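Local structure of C2 toxin component I (Clostridium botulinum, 2J3X) at residues Leu90-Asp95 with Phe172-Leu177; Ser145-Gly150 with Leu185-Gly190. The protein is the enzymatic component of the binary C2 toxin, an ADP-ribosyltransferase that, as in related binary toxins, probably modifies actin inside the target cell. The protein carries 2 engineered substitutions. All blocks are in the same frame, centred on the assembly; numbering follows the deposited sequence. Where two conformers were deposited one is given.

Interaction 1 (Leu90-Asp95 with Phe172-Leu177)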
loop_
_atom_site.group_PDB
_atom_site.type_symbol
_atom_site.label_atom_id
_atom_site.label_comp_id
_atom_site.label_asym_id
_atom_site.label_seq_id
_atom_site.Cartn_x
_atom_site.Cartn_y
_atom_site.Cartn_z
ATOM N N LEU A 90 -6.673 0.498 -19.802
ATOM C CA LEU A 90 -6.280 -0.803 -20.382
ATOM C C LEU A 90 -6.201 -0.723 -21.898
ATOM O O LEU A 90 -5.524 -1.536 -22.531
ATOM C CB LEU A 90 -7.305 -1.889 -19.986
ATOM C CG LEU A 90 -6.894 -2.864 -18.896
ATOM C CD1 LEU A 90 -5.770 -2.338 -18.029
ATOM C CD2 LEU A 90 -8.098 -3.356 -18.086
ATOM N N LYS A 91 -6.896 0.258 -22.463
ATOM C CA LYS A 91 -7.055 0.374 -23.917
ATOM C C LYS A 91 -5.884 1.102 -24.574
ATOM O O LYS A 91 -5.799 1.186 -25.797
ATOM C CB LYS A 91 -8.368 1.091 -24.221
ATOM C CG LYS A 91 -9.614 0.189 -23.994
ATOM C CD LYS A 91 -10.926 0.953 -24.132
ATOM C CE LYS A 91 -12.156 -0.005 -24.142
ATOM N NZ LYS A 91 -13.420 0.798 -24.438
ATOM N N ASN A 92 -4.953 1.608 -23.777
ATOM C CA ASN A 92 -3.976 2.546 -24.290
ATOM C C ASN A 92 -2.609 2.277 -23.715
ATOM O O ASN A 92 -2.428 2.380 -22.514
ATOM C CB ASN A 92 -4.462 3.945 -23.908
ATOM C CG ASN A 92 -3.956 5.022 -24.830
ATOM O OD1 ASN A 92 -4.087 4.903 -26.052
ATOM N ND2 ASN A 92 -3.478 6.117 -24.265
ATOM N N THR A 93 -1.633 1.890 -24.539
ATOM C CA THR A 93 -0.331 1.500 -24.015
ATOM C C THR A 93 0.814 2.324 -24.605
ATOM O O THR A 93 0.801 2.632 -25.820
ATOM C CB THR A 93 -0.040 0.025 -24.284
ATOM O OG1 THR A 93 -0.179 -0.248 -25.685
ATOM C CG2 THR A 93 -1.057 -0.872 -23.538
ATOM N N LEU A 94 1.828 2.624 -23.784
ATOM C CA LEU A 94 2.960 3.451 -24.230
ATOM C C LEU A 94 3.747 2.797 -25.357
ATOM O O LEU A 94 4.042 1.601 -25.280
ATOM C CB LEU A 94 3.932 3.700 -23.078
ATOM C CG LEU A 94 3.386 4.751 -22.080
ATOM C CD1 LEU A 94 4.229 4.711 -20.810
ATOM C CD2 LEU A 94 3.349 6.187 -22.710
ATOM N N ASP A 95 4.120 3.570 -26.380
ATOM C CA ASP A 95 5.008 3.012 -27.411
ATOM C C ASP A 95 6.455 3.465 -27.204
ATOM O O ASP A 95 7.377 3.003 -27.892
ATOM C CB ASP A 95 4.480 3.304 -28.828
ATOM C CG ASP A 95 4.445 4.791 -29.162
ATOM O OD1 ASP A 95 4.696 5.639 -28.279
ATOM O OD2 ASP A 95 4.166 5.116 -30.343
ATOM N N PHE A 172 3.415 0.146 -20.914
ATOM C CA PHE A 172 2.520 0.366 -19.758
ATOM C C PHE A 172 1.261 1.117 -20.155
ATOM O O PHE A 172 1.290 1.958 -21.021
ATOM C CB PHE A 172 3.240 1.166 -18.691
ATOM C CG PHE A 172 4.035 0.356 -17.745
ATOM C CD1 PHE A 172 4.755 -0.763 -18.183
ATOM C CD2 PHE A 172 4.149 0.765 -16.423
ATOM C CE1 PHE A 172 5.563 -1.479 -17.292
ATOM C CE2 PHE A 172 4.970 0.055 -15.542
ATOM C CZ PHE A 172 5.651 -1.059 -15.982
ATOM N N ASP A 173 0.123 0.791 -19.521
ATOM C CA ASP A 173 -1.150 1.441 -19.812
ATOM C C ASP A 173 -1.067 2.863 -19.353
ATOM O O ASP A 173 -0.403 3.171 -18.342
ATOM C CB ASP A 173 -2.291 0.793 -19.003
ATOM C CG ASP A 173 -2.474 -0.680 -19.313
ATOM O OD1 ASP A 173 -2.147 -1.145 -20.419
ATOM O OD2 ASP A 173 -2.928 -1.410 -18.411
ATOM N N TYR A 174 -1.746 3.750 -20.071
ATOM C CA TYR A 174 -1.752 5.163 -19.727
ATOM C C TYR A 174 -2.883 5.930 -20.330
ATOM O O TYR A 174 -3.412 5.560 -21.386
ATOM C CB TYR A 174 -0.433 5.875 -20.088
ATOM C CG TYR A 174 -0.336 6.225 -21.572
ATOM C CD1 TYR A 174 -0.143 5.217 -22.509
ATOM C CD2 TYR A 174 -0.392 7.566 -22.014
ATOM C CE1 TYR A 174 -0.048 5.511 -23.901
ATOM C CE2 TYR A 174 -0.288 7.896 -23.395
ATOM C CZ TYR A 174 -0.124 6.854 -24.315
ATOM O OH TYR A 174 0.013 7.139 -25.655
ATOM N N GLY A 175 -3.211 7.027 -19.657
ATOM C CA GLY A 175 -4.102 8.034 -20.126
ATOM C C GLY A 175 -3.355 9.333 -20.061
ATOM O O GLY A 175 -2.220 9.384 -19.545
ATOM N N VAL A 176 -3.968 10.364 -20.617
ATOM C CA VAL A 176 -3.391 11.711 -20.582
ATOM C C VAL A 176 -4.398 12.676 -20.041
ATOM O O VAL A 176 -5.577 12.683 -20.453
ATOM C CB VAL A 176 -2.870 12.170 -21.987
ATOM C CG1 VAL A 176 -2.359 13.637 -21.889
ATOM C CG2 VAL A 176 -1.737 11.215 -22.441
ATOM N N LEU A 177 -3.930 13.507 -19.105
ATOM C CA LEU A 177 -4.758 14.529 -18.535
ATOM C C LEU A 177 -4.095 15.884 -18.697
ATOM O O LEU A 177 -2.878 15.970 -18.666
ATOM C CB LEU A 177 -4.890 14.262 -17.044
ATOM C CG LEU A 177 -5.592 12.976 -16.588
ATOM C CD1 LEU A 177 -5.643 13.032 -15.061
ATOM C CD2 LEU A 177 -7.003 12.805 -17.227
HETATM O O HOH W 1 -3.078 -3.259 -21.405
HETATM O O HOH W 2 2.722 6.146 -26.768
#
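Tyr174 offers both faces of its ring to the loop 90-95. Over the centre of one face sits Leu94 CD2, 3.6 Å from the centroid and 11° off the ring normal, a CH-pi contact; against the opposite face, nearer the rim, lies Asn92 ND2, 3.4 Å from Tyr174 CZ. The carbonyl carbon of Thr93 meets the ring edge in its plane. Tyr174 CG stands between its own backbone N and carbonyl carbon (chi1 79°), which inserts the ring between the side chains of Asn92 and Leu94, with its edge on the backbone at Thr93. The Asn92 amide, turned 30° from the ring, sends ND2 to Tyr174 O at 2.9 Å; this acceptor lies almost in the amide plane, yet the donor stands above the carbonyl plane. Backbone bonds from Tyr174 N to Asn92 O and from Leu94 N to Phe172 O flank the single bridge between Thr93 and Asp173. The Tyr174 hydroxyl is bonded to Glu25 of helix 15-30, and Asn92 OD1 to Lys32. The contact thus ties the loop between helix 77-90 and strand 98-102 to the approach to edge strand 175-178, beside helix 15-30.

Interaction 2 (Ser145-Gly150 with Leu185-Gly190); sequences SFISLG and LLLNQG
Ile147 and Leu187, with Leu149 and Leu185, form two antiparallel hydrogen-bonded pairs in the mixed sheet of the N-terminal ADP-ribosyltransferase-like half; the axes of strands 147-150 and 185-187 approach to 4.7 Å at the closest, with an angle of 155° between their directions. Four backbone bonds make this ladder. The bond from Leu187 N to Ile147 O, 2.8 Å, runs nearly along the C=O axis, whereas the one from Ile147 N to Leu187 O is longer and approaches from above the carbonyl plane. Ser148 and Leu186 form the intervening non-hydrogen-bonded pair, where Ser148 CA also makes a CA-H...O contact with Leu185 O.

Apolar contacts fill the face bearing Ile147, Leu149, Leu185 and Leu187. Ile147 CG2 presses on Leu187 CB at 3.5 Å, tighter than usual, and Leu149 and Leu185 lie side by side, CD2 of Leu149 3.8 Å from CD1 of Leu185. Strand 98-102 adds Ala98 and Val102 to this layer. On the other face, Leu186 CD1 touches Phe146 CB.

Polar links include water 4, between Leu185 O and Ser148 OG, which also meets Lys50. Beyond the ladder, Gln189 NE2 bonds to Phe144 O and Ser57 O, and OE1 to Arg86. With this side chain so anchored, its amide plane 58° from the Phe146 ring, Gln189 CG makes a CH-pi contact over one face of that ring, 3.9 Å from the centroid and 18° off its normal.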
loop_
_atom_site.group_PDB
_atom_site.type_symbol
_atom_site.label_atom_id
_atom_site.label_comp_id
_atom_site.label_asym_id
_atom_site.label_seq_id
_atom_site.Cartn_x
_atom_site.Cartn_y
_atom_site.Cartn_z
ATOM N N SER A 145 -3.859 4.625 -5.242
ATOM C CA SER A 145 -4.770 5.188 -6.234
ATOM C C SER A 145 -4.056 5.145 -7.585
ATOM O O SER A 145 -2.948 4.637 -7.675
ATOM C CB SER A 145 -5.128 6.646 -5.911
ATOM O OG SER A 145 -3.931 7.456 -5.928
ATOM N N PHE A 146 -4.729 5.644 -8.619
ATOM C CA PHE A 146 -4.045 5.917 -9.889
ATOM C C PHE A 146 -2.875 6.837 -9.570
ATOM O O PHE A 146 -2.970 7.670 -8.642
ATOM C CB PHE A 146 -4.996 6.654 -10.810
ATOM C CG PHE A 146 -6.248 5.881 -11.063
ATOM C CD1 PHE A 146 -6.218 4.713 -11.865
ATOM C CD2 PHE A 146 -7.432 6.271 -10.436
ATOM C CE1 PHE A 146 -7.407 3.962 -12.109
ATOM C CE2 PHE A 146 -8.628 5.538 -10.669
ATOM C CZ PHE A 146 -8.621 4.404 -11.496
ATOM N N ILE A 147 -1.813 6.713 -10.345
ATOM C CA ILE A 147 -0.627 7.537 -10.168
ATOM C C ILE A 147 -0.552 8.503 -11.354
ATOM O O ILE A 147 -0.980 8.161 -12.481
ATOM C CB ILE A 147 0.617 6.622 -9.983
ATOM C CG1 ILE A 147 1.830 7.373 -9.458
ATOM C CG2 ILE A 147 0.922 5.849 -11.269
ATOM C CD1 ILE A 147 3.048 6.438 -9.209
ATOM N N SER A 148 -0.130 9.741 -11.092
ATOM C CA SER A 148 -0.050 10.762 -12.145
ATOM C C SER A 148 1.412 11.019 -12.420
ATOM O O SER A 148 2.207 11.034 -11.490
ATOM C CB SER A 148 -0.690 12.052 -11.673
ATOM O OG SER A 148 -2.100 11.889 -11.468
ATOM N N LEU A 149 1.786 11.200 -13.684
ATOM C CA LEU A 149 3.175 11.511 -14.027
ATOM C C LEU A 149 3.195 12.889 -14.682
ATOM O O LEU A 149 2.769 13.006 -15.856
ATOM C CB LEU A 149 3.725 10.475 -14.999
ATOM C CG LEU A 149 5.217 10.681 -15.319
ATOM C CD1 LEU A 149 6.215 10.054 -14.299
ATOM C CD2 LEU A 149 5.550 10.114 -16.743
ATOM N N GLY A 150 3.601 13.918 -13.940
ATOM C CA GLY A 150 3.650 15.306 -14.483
ATOM C C GLY A 150 4.786 15.392 -15.495
ATOM O O GLY A 150 5.860 14.866 -15.261
ATOM N N LEU A 185 0.527 12.126 -17.441
ATOM C CA LEU A 185 -0.025 10.786 -17.746
ATOM C C LEU A 185 -0.795 10.324 -16.510
ATOM O O LEU A 185 -0.489 10.728 -15.394
ATOM C CB LEU A 185 1.048 9.749 -18.034
ATOM C CG LEU A 185 2.156 10.103 -19.056
ATOM C CD1 LEU A 185 3.030 8.944 -19.372
ATOM C CD2 LEU A 185 1.494 10.671 -20.348
ATOM N N LEU A 186 -1.754 9.443 -16.737
ATOM C CA LEU A 186 -2.456 8.782 -15.654
ATOM C C LEU A 186 -2.100 7.316 -15.810
ATOM O O LEU A 186 -2.239 6.760 -16.911
ATOM C CB LEU A 186 -3.978 8.991 -15.835
ATOM C CG LEU A 186 -4.752 8.447 -14.614
ATOM C CD1 LEU A 186 -4.412 9.229 -13.358
ATOM C CD2 LEU A 186 -6.238 8.514 -14.915
ATOM N N LEU A 187 -1.656 6.667 -14.735
ATOM C CA LEU A 187 -1.301 5.243 -14.821
ATOM C C LEU A 187 -2.160 4.450 -13.815
ATOM O O LEU A 187 -2.807 5.058 -12.957
ATOM C CB LEU A 187 0.196 5.000 -14.541
ATOM C CG LEU A 187 1.178 5.962 -15.198
ATOM C CD1 LEU A 187 2.572 5.604 -14.657
ATOM C CD2 LEU A 187 1.150 5.803 -16.704
ATOM N N ASN A 188 -2.170 3.125 -13.963
ATOM C CA ASN A 188 -3.000 2.227 -13.168
ATOM C C ASN A 188 -2.753 2.411 -11.670
ATOM O O ASN A 188 -1.678 2.880 -11.211
ATOM C CB ASN A 188 -2.626 0.780 -13.530
ATOM C CG ASN A 188 -3.191 0.361 -14.870
ATOM O OD1 ASN A 188 -4.171 0.945 -15.322
ATOM N ND2 ASN A 188 -2.666 -0.712 -15.433
ATOM N N GLN A 189 -3.732 1.961 -10.892
ATOM C CA GLN A 189 -3.598 1.911 -9.460
ATOM C C GLN A 189 -2.510 0.897 -9.073
ATOM O O GLN A 189 -2.245 -0.091 -9.795
ATOM C CB GLN A 189 -4.896 1.324 -8.886
ATOM C CG GLN A 189 -6.134 2.210 -9.067
ATOM C CD GLN A 189 -7.253 1.748 -8.137
ATOM O OE1 GLN A 189 -8.332 1.442 -8.610
ATOM N NE2 GLN A 189 -6.993 1.700 -6.798
ATOM N N GLY A 190 -1.906 1.120 -7.899
ATOM C CA GLY A 190 -1.122 0.075 -7.262
ATOM C C GLY A 190 0.350 -0.043 -7.650
ATOM O O GLY A 190 0.984 -1.065 -7.376
HETATM O O HOH W 3 -0.292 3.504 -8.888
HETATM O O HOH W 4 -2.551 12.213 -14.304
#

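In the fold
Both contacts reach the same mixed sheet and share strand 183-187 as intermediary: it pairs with 147-150 in interaction 2 and, on its other side, with 175-178, whose approach forms interaction 1. The two centres are about 10 Å apart, and Gly175 O to Leu186 N at 2.8 Å and Asp173 OD2 to Asn188 ND2 at 3.1 Å, both probable hydrogen bonds, join them directly. Interaction 2 is buried, its pairing dominated by a regular backbone ladder and aliphatic side chains. Interaction 1, at the sheet's margin, is only partly buried and more mixed, relying on one backbone bridge, a tyrosine ring between a leucine and an amide, and a polar link to helix 15-30. Helix 77-90 serves both, leading into loop 90-95 and packing on Phe146.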